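Local coordinates for protein diphthine synthase (Aeropyrum pernix, PDB 1WDE) that probably transfers three methyl groups from S-adenosyl-L-methionine to the modified target histidine of elongation factor 2, yielding diphthine on the way to diphthamide, at residues A[37-40]-A[41-44]; A[49-52]-A[53-57]; A[174-177]-A[178-182]; A[229-232]-A[233-236]. All coordinates share one frame; numbering follows the deposited sequence.

Contact 1 of 4, residues A[37-40]-A[41-44]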
ATOM      1  N   TYR A  37      13.694  -1.767 -17.598  1.00 49.84           N
ATOM      2  CA  TYR A  37      12.308  -2.201 -17.676  1.00 47.91           C
ATOM      3  C   TYR A  37      11.578  -1.318 -16.682  1.00 50.32           C
ATOM      4  O   TYR A  37      12.102  -1.011 -15.610  1.00 54.21           O
ATOM      5  CB  TYR A  37      12.175  -3.662 -17.263  1.00 55.62           C
ATOM      6  CG  TYR A  37      12.851  -4.633 -18.202  1.00 60.66           C
ATOM      7  CD1 TYR A  37      12.286  -4.949 -19.438  1.00 64.18           C
ATOM      8  CD2 TYR A  37      14.060  -5.231 -17.862  1.00 61.53           C
ATOM      9  CE1 TYR A  37      12.911  -5.840 -20.311  1.00 66.00           C
ATOM     10  CE2 TYR A  37      14.692  -6.120 -18.724  1.00 64.80           C
ATOM     11  CZ  TYR A  37      14.114  -6.423 -19.946  1.00 65.21           C
ATOM     12  OH  TYR A  37      14.740  -7.311 -20.793  1.00 65.23           O
ATOM     13  N   VAL A  38      10.375  -0.898 -17.041  1.00 48.78           N
ATOM     14  CA  VAL A  38       9.585  -0.033 -16.186  1.00 47.05           C
ATOM     15  C   VAL A  38       8.194  -0.624 -16.051  1.00 47.24           C
ATOM     16  O   VAL A  38       7.528  -0.896 -17.050  1.00 46.51           O
ATOM     17  CB  VAL A  38       9.490   1.391 -16.787  1.00 47.22           C
ATOM     18  CG1 VAL A  38       8.619   2.268 -15.926  1.00 50.99           C
ATOM     19  CG2 VAL A  38      10.868   1.991 -16.906  1.00 45.23           C
ATOM     20  N   GLU A  39       7.761  -0.849 -14.817  1.00 43.56           N
ATOM     21  CA  GLU A  39       6.440  -1.407 -14.597  1.00 50.57           C
ATOM     22  C   GLU A  39       5.604  -0.386 -13.844  1.00 51.34           C
ATOM     23  O   GLU A  39       6.014   0.143 -12.813  1.00 50.31           O
ATOM     24  CB  GLU A  39       6.531  -2.755 -13.849  1.00 52.70           C
ATOM     25  CG  GLU A  39       7.063  -2.719 -12.429  1.00 50.20           C
ATOM     26  CD  GLU A  39       5.973  -2.444 -11.406  1.00 58.16           C
ATOM     27  OE1 GLU A  39       6.262  -2.526 -10.191  1.00 52.85           O
ATOM     28  OE2 GLU A  39       4.826  -2.149 -11.814  1.00 48.18           O
ATOM     29  N   SER A  40       4.435  -0.086 -14.394  1.00 53.65           N
ATOM     30  CA  SER A  40       3.551   0.893 -13.795  1.00 56.96           C
ATOM     31  C   SER A  40       2.212   0.296 -13.419  1.00 58.70           C
ATOM     32  O   SER A  40       1.219   1.010 -13.313  1.00 62.02           O
ATOM     33  CB  SER A  40       3.361   2.052 -14.770  1.00 56.72           C
ATOM     34  OG  SER A  40       3.456   1.589 -16.104  1.00 57.46           O
ATOM     35  N   TYR A  41       2.189  -1.018 -13.209  1.00 57.42           N
ATOM     36  CA  TYR A  41       0.958  -1.709 -12.844  1.00 54.37           C
ATOM     37  C   TYR A  41       0.785  -1.968 -11.341  1.00 55.15           C
ATOM     38  O   TYR A  41      -0.337  -2.193 -10.880  1.00 53.44           O
ATOM     39  CB  TYR A  41       0.863  -3.033 -13.612  1.00 55.09           C
ATOM     40  CG  TYR A  41       1.901  -4.065 -13.235  1.00 52.57           C
ATOM     41  CD1 TYR A  41       1.759  -4.841 -12.084  1.00 56.03           C
ATOM     42  CD2 TYR A  41       3.018  -4.280 -14.038  1.00 56.58           C
ATOM     43  CE1 TYR A  41       2.706  -5.816 -11.745  1.00 56.26           C
ATOM     44  CE2 TYR A  41       3.972  -5.248 -13.711  1.00 60.24           C
ATOM     45  CZ  TYR A  41       3.809  -6.015 -12.563  1.00 60.35           C
ATOM     46  OH  TYR A  41       4.733  -6.991 -12.248  1.00 58.66           O
ATOM     47  N   THR A  42       1.880  -1.950 -10.581  1.00 52.47           N
ATOM     48  CA  THR A  42       1.799  -2.183  -9.134  1.00 56.61           C
ATOM     49  C   THR A  42       1.369  -0.932  -8.379  1.00 56.55           C
ATOM     50  O   THR A  42       1.120  -0.986  -7.174  1.00 56.31           O
ATOM     51  CB  THR A  42       3.163  -2.643  -8.524  1.00 57.78           C
ATOM     52  OG1 THR A  42       4.185  -1.691  -8.848  1.00 52.70           O
ATOM     53  CG2 THR A  42       3.560  -4.026  -9.044  1.00 57.32           C
HETATM   54  N   MSE A  43       1.275   0.188  -9.089  1.00 55.48           N
HETATM   55  CA  MSE A  43       0.901   1.460  -8.473  1.00 62.46           C
HETATM   56  C   MSE A  43      -0.079   2.270  -9.349  1.00 58.37           C
HETATM   57  O   MSE A  43       0.187   2.529 -10.524  1.00 56.15           O
HETATM   58  CB  MSE A  43       2.173   2.288  -8.206  1.00 69.38           C
HETATM   59  CG  MSE A  43       2.562   2.511  -6.720  1.00 86.06           C
HETATM   60 SE   MSE A  43       3.068   0.992  -5.571  1.00101.09          SE
HETATM   61  CE  MSE A  43       1.933   1.374  -4.054  1.00 99.87           C
ATOM     62  N   PRO A  44      -1.227   2.682  -8.779  1.00 53.53           N
ATOM     63  CA  PRO A  44      -2.212   3.462  -9.543  1.00 51.55           C
ATOM     64  C   PRO A  44      -1.742   4.893  -9.829  1.00 50.21           C
ATOM     65  O   PRO A  44      -0.944   5.449  -9.077  1.00 50.72           O
ATOM     66  CB  PRO A  44      -3.446   3.423  -8.642  1.00 49.88           C
ATOM     67  CG  PRO A  44      -2.849   3.419  -7.277  1.00 48.51           C
ATOM     68  CD  PRO A  44      -1.714   2.420  -7.413  1.00 51.11           C
TER
HETATM   69  O   HOH W   1       5.259   0.932 -10.363  1.00 26.45           O
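Glu39 and Thr42 meet where strand 35-39 of the parallel sheet runs out into the loop leading to helix 47-57, within the tetrapyrrole-methylase fold. The tight part is the buried carboxylate of Glu39, which bends back over the loop that follows because CG sits between the backbone N and carbonyl carbon (chi1 65°) and the chain kinks again at chi2. Glu39 OE2 accepts from Thr42 N at 3.2 Å, nearly straight at 160°, through its syn lone pair, and takes a weak bond from Tyr41 N. OE1 is shared among Thr42 OG1, Thr90 OG1 and His100 NE2, so a carboxylate, with two acceptor atoms, suits this donor-rich spot. The Tyr41 ring lies across the glutamate, with OE2 over one face near the rim and Glu39 CB 3.6 Å from Tyr41 CE2; helix 67-71 also touches this ring. The looser side belongs to Ser40, whose CB leads away overall yet still touches Tyr41 N, and to selenomethionine Met43, whose side chain lies about 6 Å from those of Val96 and Gly122, which probably bind S-adenosyl-L-methionine. A water donates to Glu39 O at 2.7 Å and to Thr42 OG1 at 3.2 Å, while that hydroxyl donates to Glu39 OE1 at 2.6 Å.

Contact 2 of 4, residues A[49-52]-A[53-57]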
ATOM      1  N   LEU A  49       5.331   7.736 -14.720  1.00 38.50           N
ATOM      2  CA  LEU A  49       6.530   6.916 -14.538  1.00 35.36           C
ATOM      3  C   LEU A  49       7.398   6.726 -15.779  1.00 37.90           C
ATOM      4  O   LEU A  49       8.555   7.141 -15.790  1.00 39.99           O
ATOM      5  CB  LEU A  49       6.147   5.550 -13.957  1.00 32.72           C
ATOM      6  CG  LEU A  49       7.294   4.581 -13.655  1.00 29.08           C
ATOM      7  CD1 LEU A  49       8.255   5.196 -12.658  1.00 29.68           C
ATOM      8  CD2 LEU A  49       6.729   3.277 -13.136  1.00 26.29           C
ATOM      9  N   TYR A  50       6.842   6.084 -16.803  1.00 37.64           N
ATOM     10  CA  TYR A  50       7.545   5.841 -18.065  1.00 41.32           C
ATOM     11  C   TYR A  50       8.301   7.095 -18.515  1.00 39.74           C
ATOM     12  O   TYR A  50       9.521   7.068 -18.683  1.00 41.85           O
ATOM     13  CB  TYR A  50       6.535   5.433 -19.141  1.00 43.15           C
ATOM     14  CG  TYR A  50       7.134   4.866 -20.415  1.00 53.45           C
ATOM     15  CD1 TYR A  50       7.676   3.573 -20.445  1.00 56.03           C
ATOM     16  CD2 TYR A  50       7.130   5.606 -21.601  1.00 55.85           C
ATOM     17  CE1 TYR A  50       8.196   3.032 -21.627  1.00 58.98           C
ATOM     18  CE2 TYR A  50       7.650   5.076 -22.792  1.00 61.31           C
ATOM     19  CZ  TYR A  50       8.179   3.789 -22.796  1.00 64.04           C
ATOM     20  OH  TYR A  50       8.672   3.252 -23.968  1.00 64.54           O
ATOM     21  N   LYS A  51       7.572   8.188 -18.714  1.00 45.12           N
ATOM     22  CA  LYS A  51       8.169   9.456 -19.139  1.00 42.52           C
ATOM     23  C   LYS A  51       9.324   9.907 -18.252  1.00 41.77           C
ATOM     24  O   LYS A  51      10.360  10.335 -18.756  1.00 41.24           O
ATOM     25  CB  LYS A  51       7.110  10.565 -19.163  1.00 50.61           C
ATOM     26  CG  LYS A  51       7.694  11.985 -19.172  1.00 55.37           C
ATOM     27  CD  LYS A  51       6.622  13.037 -18.886  1.00 60.20           C
ATOM     28  CE  LYS A  51       7.232  14.369 -18.453  1.00 58.51           C
ATOM     29  NZ  LYS A  51       8.211  14.897 -19.444  1.00 58.77           N
ATOM     30  N   SER A  52       9.140   9.827 -16.935  1.00 39.76           N
ATOM     31  CA  SER A  52      10.170  10.239 -15.975  1.00 37.18           C
ATOM     32  C   SER A  52      11.434   9.393 -16.064  1.00 33.55           C
ATOM     33  O   SER A  52      12.544   9.908 -15.948  1.00 39.94           O
ATOM     34  CB  SER A  52       9.626  10.169 -14.544  1.00 40.84           C
ATOM     35  OG  SER A  52      10.644  10.470 -13.600  1.00 32.75           O
ATOM     36  N   VAL A  53      11.256   8.092 -16.251  1.00 36.21           N
ATOM     37  CA  VAL A  53      12.381   7.173 -16.376  1.00 38.67           C
ATOM     38  C   VAL A  53      13.118   7.519 -17.682  1.00 43.29           C
ATOM     39  O   VAL A  53      14.295   7.885 -17.657  1.00 37.99           O
ATOM     40  CB  VAL A  53      11.880   5.699 -16.421  1.00 37.49           C
ATOM     41  CG1 VAL A  53      13.043   4.756 -16.668  1.00 34.02           C
ATOM     42  CG2 VAL A  53      11.199   5.326 -15.083  1.00 34.30           C
ATOM     43  N   VAL A  54      12.405   7.414 -18.806  1.00 41.65           N
ATOM     44  CA  VAL A  54      12.945   7.721 -20.137  1.00 42.47           C
ATOM     45  C   VAL A  54      13.764   8.996 -20.088  1.00 41.69           C
ATOM     46  O   VAL A  54      14.823   9.106 -20.704  1.00 44.72           O
ATOM     47  CB  VAL A  54      11.803   7.912 -21.162  1.00 38.92           C
ATOM     48  CG1 VAL A  54      12.305   8.688 -22.386  1.00 45.99           C
ATOM     49  CG2 VAL A  54      11.267   6.566 -21.581  1.00 38.97           C
ATOM     50  N   GLU A  55      13.254   9.959 -19.339  1.00 42.20           N
ATOM     51  CA  GLU A  55      13.907  11.242 -19.171  1.00 43.27           C
ATOM     52  C   GLU A  55      15.272  11.042 -18.508  1.00 49.76           C
ATOM     53  O   GLU A  55      16.259  11.684 -18.875  1.00 48.19           O
ATOM     54  CB  GLU A  55      12.992  12.124 -18.319  1.00 52.36           C
ATOM     55  CG  GLU A  55      13.397  13.570 -18.167  1.00 57.60           C
ATOM     56  CD  GLU A  55      12.264  14.406 -17.587  1.00 67.24           C
ATOM     57  OE1 GLU A  55      12.550  15.457 -16.967  1.00 69.26           O
ATOM     58  OE2 GLU A  55      11.086  14.010 -17.762  1.00 62.35           O
ATOM     59  N   ALA A  56      15.328  10.125 -17.545  1.00 50.25           N
ATOM     60  CA  ALA A  56      16.560   9.845 -16.815  1.00 46.57           C
ATOM     61  C   ALA A  56      17.552   8.947 -17.547  1.00 46.66           C
ATOM     62  O   ALA A  56      18.750   9.188 -17.495  1.00 43.65           O
ATOM     63  CB  ALA A  56      16.223   9.229 -15.456  1.00 46.25           C
ATOM     64  N   ALA A  57      17.048   7.919 -18.222  1.00 50.30           N
ATOM     65  CA  ALA A  57      17.883   6.951 -18.931  1.00 53.98           C
ATOM     66  C   ALA A  57      18.306   7.335 -20.349  1.00 56.97           C
ATOM     67  O   ALA A  57      19.458   7.130 -20.721  1.00 53.90           O
ATOM     68  CB  ALA A  57      17.177   5.599 -18.958  1.00 54.75           C
TER
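Helix 47-57 is the crossover helix of a beta-alpha-beta unit, linking parallel strands 35-39 and 62-64, and this contact is one run of its i to i+4 pairs. Val53 N reaches Leu49 O at 2.9 Å and Val54 N reaches Tyr50 O at the same distance, both bonds close to straight. On the buried face, Leu49 and Val53 run abreast off the helix, with CD1 of Leu49 3.8 Å from CG2 of Val53; these branched apolar residues suit a face that packs on Val36, Val38 and Val62 of the sheet. On the neighbouring face of the helix, CG2 of Val54 rests over a face of the Tyr50 ring, 4.2 Å from its centroid, a CH-pi contact displaced toward the rim. The valine reaches it because CG2 lies on the side of its own backbone N (chi1 160°). Ser52 suits the side facing the loop, where its OG bonds to Trp15 NE1. On the exposed side Lys51 runs alongside Glu55 and curls at chi4 (56°), leaving Lys51 NZ 3.4 Å from Glu55 OE2. So long and weak a salt bridge at an exposed position probably adds little to the hold between these two turns.

Contact 3 of 4, residues A[174-177]-A[178-182]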
ATOM      1  N   ASP A 174      -7.264  -1.689  -3.954  1.00 27.93           N
ATOM      2  CA  ASP A 174      -7.005  -2.424  -5.187  1.00 31.98           C
ATOM      3  C   ASP A 174      -6.934  -1.470  -6.398  1.00 33.60           C
ATOM      4  O   ASP A 174      -7.349  -0.304  -6.325  1.00 30.21           O
ATOM      5  CB  ASP A 174      -8.141  -3.434  -5.367  1.00 29.96           C
ATOM      6  CG  ASP A 174      -7.742  -4.641  -6.184  1.00 32.97           C
ATOM      7  OD1 ASP A 174      -8.613  -5.517  -6.356  1.00 36.63           O
ATOM      8  OD2 ASP A 174      -6.578  -4.721  -6.645  1.00 35.03           O
ATOM      9  N   VAL A 175      -6.401  -1.972  -7.508  1.00 37.47           N
ATOM     10  CA  VAL A 175      -6.269  -1.205  -8.755  1.00 40.31           C
ATOM     11  C   VAL A 175      -6.657  -2.153  -9.894  1.00 44.02           C
ATOM     12  O   VAL A 175      -6.206  -3.293  -9.920  1.00 40.13           O
ATOM     13  CB  VAL A 175      -4.807  -0.723  -8.975  1.00 43.22           C
ATOM     14  CG1 VAL A 175      -4.477   0.407  -8.032  1.00 43.45           C
ATOM     15  CG2 VAL A 175      -3.838  -1.870  -8.728  1.00 43.04           C
ATOM     16  N   ASP A 176      -7.494  -1.710 -10.827  1.00 43.78           N
ATOM     17  CA  ASP A 176      -7.911  -2.608 -11.902  1.00 50.59           C
ATOM     18  C   ASP A 176      -6.982  -2.582 -13.106  1.00 54.30           C
ATOM     19  O   ASP A 176      -5.875  -2.045 -13.036  1.00 47.78           O
ATOM     20  CB  ASP A 176      -9.346  -2.302 -12.355  1.00 52.34           C
ATOM     21  CG  ASP A 176      -9.485  -0.928 -12.998  1.00 53.67           C
ATOM     22  OD1 ASP A 176      -8.489  -0.419 -13.563  1.00 46.08           O
ATOM     23  OD2 ASP A 176     -10.604  -0.368 -12.944  1.00 55.08           O
ATOM     24  N   GLU A 177      -7.448  -3.175 -14.205  1.00 60.16           N
ATOM     25  CA  GLU A 177      -6.693  -3.248 -15.461  1.00 64.86           C
ATOM     26  C   GLU A 177      -6.164  -1.883 -15.897  1.00 63.35           C
ATOM     27  O   GLU A 177      -4.959  -1.682 -16.066  1.00 65.05           O
ATOM     28  CB  GLU A 177      -7.588  -3.771 -16.588  1.00 68.91           C
ATOM     29  CG  GLU A 177      -8.508  -4.925 -16.223  1.00 77.70           C
ATOM     30  CD  GLU A 177      -9.527  -5.208 -17.318  1.00 80.19           C
ATOM     31  OE1 GLU A 177      -9.112  -5.440 -18.477  1.00 82.60           O
ATOM     32  OE2 GLU A 177     -10.741  -5.196 -17.020  1.00 80.72           O
ATOM     33  N   ARG A 178      -7.102  -0.961 -16.096  1.00 60.16           N
ATOM     34  CA  ARG A 178      -6.831   0.403 -16.542  1.00 58.99           C
ATOM     35  C   ARG A 178      -5.829   1.158 -15.678  1.00 53.92           C
ATOM     36  O   ARG A 178      -5.331   2.211 -16.073  1.00 55.29           O
ATOM     37  CB  ARG A 178      -8.147   1.186 -16.578  1.00 63.28           C
ATOM     38  CG  ARG A 178      -8.362   2.034 -17.825  1.00 73.95           C
ATOM     39  CD  ARG A 178      -9.671   2.833 -17.762  1.00 76.86           C
ATOM     40  NE  ARG A 178     -10.864   2.010 -17.557  1.00 86.11           N
ATOM     41  CZ  ARG A 178     -11.311   1.599 -16.372  1.00 88.28           C
ATOM     42  NH1 ARG A 178     -12.407   0.852 -16.297  1.00 89.56           N
ATOM     43  NH2 ARG A 178     -10.674   1.936 -15.259  1.00 89.91           N
ATOM     44  N   GLY A 179      -5.539   0.625 -14.498  1.00 52.31           N
ATOM     45  CA  GLY A 179      -4.630   1.305 -13.597  1.00 45.91           C
ATOM     46  C   GLY A 179      -5.444   2.323 -12.822  1.00 43.42           C
ATOM     47  O   GLY A 179      -4.939   3.353 -12.379  1.00 41.90           O
ATOM     48  N   VAL A 180      -6.731   2.030 -12.675  1.00 42.61           N
ATOM     49  CA  VAL A 180      -7.639   2.903 -11.954  1.00 39.58           C
ATOM     50  C   VAL A 180      -7.836   2.375 -10.532  1.00 31.57           C
ATOM     51  O   VAL A 180      -8.198   1.217 -10.336  1.00 29.52           O
ATOM     52  CB  VAL A 180      -8.993   2.981 -12.682  1.00 42.29           C
ATOM     53  CG1 VAL A 180     -10.021   3.718 -11.824  1.00 41.64           C
ATOM     54  CG2 VAL A 180      -8.797   3.687 -14.020  1.00 44.38           C
ATOM     55  N   GLN A 181      -7.600   3.217  -9.535  1.00 33.74           N
ATOM     56  CA  GLN A 181      -7.755   2.750  -8.163  1.00 24.60           C
ATOM     57  C   GLN A 181      -9.201   2.611  -7.730  1.00 26.28           C
ATOM     58  O   GLN A 181     -10.073   3.406  -8.105  1.00 27.16           O
ATOM     59  CB  GLN A 181      -7.028   3.663  -7.188  1.00 23.80           C
ATOM     60  CG  GLN A 181      -6.997   3.099  -5.749  1.00 20.53           C
ATOM     61  CD  GLN A 181      -6.199   3.974  -4.808  1.00 30.56           C
ATOM     62  OE1 GLN A 181      -5.183   3.542  -4.241  1.00 32.08           O
ATOM     63  NE2 GLN A 181      -6.650   5.209  -4.630  1.00 25.04           N
ATOM     64  N   LEU A 182      -9.449   1.564  -6.962  1.00 27.47           N
ATOM     65  CA  LEU A 182     -10.767   1.289  -6.403  1.00 33.30           C
ATOM     66  C   LEU A 182     -11.087   2.514  -5.540  1.00 28.28           C
ATOM     67  O   LEU A 182     -10.193   3.054  -4.884  1.00 30.12           O
ATOM     68  CB  LEU A 182     -10.672   0.055  -5.511  1.00 32.25           C
ATOM     69  CG  LEU A 182     -11.829  -0.916  -5.305  1.00 44.07           C
ATOM     70  CD1 LEU A 182     -11.742  -1.379  -3.874  1.00 33.38           C
ATOM     71  CD2 LEU A 182     -13.183  -0.289  -5.582  1.00 40.23           C
TER
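Asp176 and Val180 pair across a hairpin-like loop between strand 168-173 and helix 184-202, their side chains on the same side, closed by a type I beta turn from Asp176 to Gly179. From CB, with chi1 at 65°, the aspartate side chain runs alongside that of Val180. Asp176 OD1 accepts from Val180 N at 3.1 Å, the N-H coming in well out of the carboxylate plane, and more weakly from Gly179 N; it also lies 3.5 Å from Val180 CB. OD2, at the tip, approaches the Arg178 guanidinium, whose plane is turned 74° from the carboxylate, in a weak and less certain salt bridge. A short acidic side chain suits the place because it can reach the Val180 amide just beyond its own turn. Gly179 fits its corner, with phi and psi both positive, where a CB would press on the preceding carbonyl O. Behind the turn, Leu182 N bonds to Asp174 O at 2.9 Å and Asp176 N to Val180 O at 3.1 Å, flanking the bridge of Val175 with Gln181. With Asp176 OD1 gripping Val180 N and, weakly, Gly179 N, the chemistry implies a loop held chiefly by polar bonds, next to Leu173 of the probable cofactor site.

Contact 4 of 4, residues A[229-232]-A[233-236]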
ATOM      1  N   TRP A 229     -12.210  10.497   9.056  1.00 27.81           N
ATOM      2  CA  TRP A 229     -13.575  10.003   8.881  1.00 27.23           C
ATOM      3  C   TRP A 229     -14.028   9.400  10.208  1.00 29.32           C
ATOM      4  O   TRP A 229     -13.470   8.394  10.671  1.00 25.24           O
ATOM      5  CB  TRP A 229     -13.639   8.972   7.745  1.00 30.52           C
ATOM      6  CG  TRP A 229     -13.549   9.636   6.407  1.00 29.62           C
ATOM      7  CD1 TRP A 229     -12.408  10.043   5.759  1.00 30.03           C
ATOM      8  CD2 TRP A 229     -14.648  10.117   5.616  1.00 33.79           C
ATOM      9  NE1 TRP A 229     -12.733  10.752   4.624  1.00 31.18           N
ATOM     10  CE2 TRP A 229     -14.097  10.810   4.509  1.00 35.05           C
ATOM     11  CE3 TRP A 229     -16.043  10.033   5.737  1.00 35.59           C
ATOM     12  CZ2 TRP A 229     -14.897  11.413   3.529  1.00 34.43           C
ATOM     13  CZ3 TRP A 229     -16.837  10.636   4.757  1.00 35.58           C
ATOM     14  CH2 TRP A 229     -16.256  11.315   3.670  1.00 32.35           C
ATOM     15  N   SER A 230     -15.052  10.010  10.810  1.00 26.94           N
ATOM     16  CA  SER A 230     -15.555   9.571  12.110  1.00 22.93           C
ATOM     17  C   SER A 230     -15.925   8.097  12.188  1.00 23.21           C
ATOM     18  O   SER A 230     -15.918   7.527  13.269  1.00 28.72           O
ATOM     19  CB  SER A 230     -16.747  10.460  12.547  1.00 26.67           C
ATOM     20  OG  SER A 230     -17.853  10.320  11.670  1.00 25.72           O
ATOM     21  N   SER A 231     -16.238   7.470  11.053  1.00 28.07           N
ATOM     22  CA  SER A 231     -16.583   6.044  11.028  1.00 20.13           C
ATOM     23  C   SER A 231     -16.371   5.499   9.612  1.00 25.78           C
ATOM     24  O   SER A 231     -16.510   6.236   8.635  1.00 24.49           O
ATOM     25  CB  SER A 231     -18.057   5.834  11.425  1.00 29.71           C
ATOM     26  OG  SER A 231     -18.925   6.272  10.385  1.00 24.63           O
ATOM     27  N   LEU A 232     -16.052   4.215   9.493  1.00 22.21           N
ATOM     28  CA  LEU A 232     -15.849   3.617   8.178  1.00 20.53           C
ATOM     29  C   LEU A 232     -17.223   3.524   7.500  1.00 28.22           C
ATOM     30  O   LEU A 232     -17.332   3.482   6.278  1.00 24.14           O
ATOM     31  CB  LEU A 232     -15.221   2.213   8.300  1.00 19.44           C
ATOM     32  CG  LEU A 232     -13.698   2.151   8.510  1.00 25.37           C
ATOM     33  CD1 LEU A 232     -13.249   0.706   8.722  1.00 23.90           C
ATOM     34  CD2 LEU A 232     -12.985   2.764   7.288  1.00 24.72           C
ATOM     35  N   GLU A 233     -18.277   3.480   8.308  1.00 27.09           N
ATOM     36  CA  GLU A 233     -19.644   3.423   7.778  1.00 26.18           C
ATOM     37  C   GLU A 233     -19.852   4.677   6.916  1.00 22.98           C
ATOM     38  O   GLU A 233     -20.334   4.603   5.789  1.00 28.32           O
ATOM     39  CB  GLU A 233     -20.637   3.405   8.945  1.00 27.97           C
ATOM     40  CG  GLU A 233     -22.098   3.287   8.562  1.00 35.09           C
ATOM     41  CD  GLU A 233     -22.393   2.027   7.798  1.00 43.70           C
ATOM     42  OE1 GLU A 233     -22.742   2.134   6.605  1.00 52.58           O
ATOM     43  OE2 GLU A 233     -22.269   0.927   8.380  1.00 53.16           O
ATOM     44  N   ARG A 234     -19.481   5.829   7.459  1.00 25.10           N
ATOM     45  CA  ARG A 234     -19.614   7.092   6.741  1.00 27.44           C
ATOM     46  C   ARG A 234     -18.791   7.111   5.456  1.00 32.33           C
ATOM     47  O   ARG A 234     -19.248   7.594   4.428  1.00 32.57           O
ATOM     48  CB  ARG A 234     -19.174   8.268   7.623  1.00 27.33           C
ATOM     49  CG  ARG A 234     -20.195   8.699   8.662  1.00 43.23           C
ATOM     50  CD  ARG A 234     -19.887  10.100   9.160  1.00 55.30           C
ATOM     51  NE  ARG A 234     -19.879  11.061   8.060  1.00 66.35           N
ATOM     52  CZ  ARG A 234     -19.528  12.337   8.178  1.00 68.35           C
ATOM     53  NH1 ARG A 234     -19.148  12.822   9.353  1.00 70.84           N
ATOM     54  NH2 ARG A 234     -19.557  13.132   7.115  1.00 71.25           N
ATOM     55  N   LEU A 235     -17.571   6.593   5.517  1.00 27.84           N
ATOM     56  CA  LEU A 235     -16.701   6.577   4.348  1.00 26.15           C
ATOM     57  C   LEU A 235     -17.208   5.644   3.278  1.00 24.35           C
ATOM     58  O   LEU A 235     -17.069   5.931   2.091  1.00 29.50           O
ATOM     59  CB  LEU A 235     -15.283   6.149   4.749  1.00 26.96           C
ATOM     60  CG  LEU A 235     -14.203   6.055   3.666  1.00 25.29           C
ATOM     61  CD1 LEU A 235     -14.114   7.372   2.889  1.00 20.70           C
ATOM     62  CD2 LEU A 235     -12.860   5.754   4.347  1.00 22.81           C
ATOM     63  N   SER A 236     -17.801   4.528   3.697  1.00 24.52           N
ATOM     64  CA  SER A 236     -18.292   3.510   2.768  1.00 25.53           C
ATOM     65  C   SER A 236     -19.311   4.027   1.756  1.00 30.98           C
ATOM     66  O   SER A 236     -19.446   3.459   0.677  1.00 32.35           O
ATOM     67  CB  SER A 236     -18.924   2.346   3.537  1.00 29.27           C
ATOM     68  OG  SER A 236     -20.093   2.780   4.216  1.00 33.49           O
TER
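Leu235 lays its CD1 methyl over one face of the Trp229 indole, 3.9 Å from the centroid of the five-membered ring and only 13° off its normal, a well-centred CH-pi contact. The two side chains cross at about a right angle, and the leucine gets there because CG stands opposite its backbone N (chi1 180°), which carries both methyls off the helix: CD1 goes to the indole and CD2 to Leu232 CD2, 4.2 Å away. Farther along the ring, CE3 of Trp229 lies 3.8 Å from Leu235 N, which places the benzene part beside the first turn of the helix. The branched leucines suit a place between strand 213-217 and helix 184-202, where Val188 meets both, while the broad indole lies against that strand and against Ala238 and Val240. The polar side is made by serines. Ser231 OG accepts from Arg234 N at 3.0 Å with an angle of 159°, while Ser231 O takes a weak bond from Leu235 N. A small hydroxyl fits here, satisfying an amide that has no preceding turn to bond to. Ser230 OG lies 3.2 Å from Arg234 CD, where the arginine's aliphatic part passes outward. Ser236 N bonds to Leu232 O at 2.8 Å, completing the first turn. Together these bonds make a serine N-cap opening a short helix, 232-236, directly after strand 225-229 at the edge of the mixed sheet.

How the contacts relate
From the N terminus, contact 1 turns the chain at the end of strand 35-39, and contact 2 follows a few residues later in the helix that crosses to strand 62-64. The two touch directly: Val38 packs on Leu49 and Val53, tying strand to helix. Much later, contact 3 closes the loop after strand 168-173, and Pro44 of contact 1 packs against its Val175, so parts of the fold carrying the parallel and the mixed sheet meet there. Contact 4 closes the short connection after strand 225-229 on the far side of the chain's centre from contacts 1 and 2, with nearest atoms about 10 Å from contact 3. All four run in series; none nests or crosses.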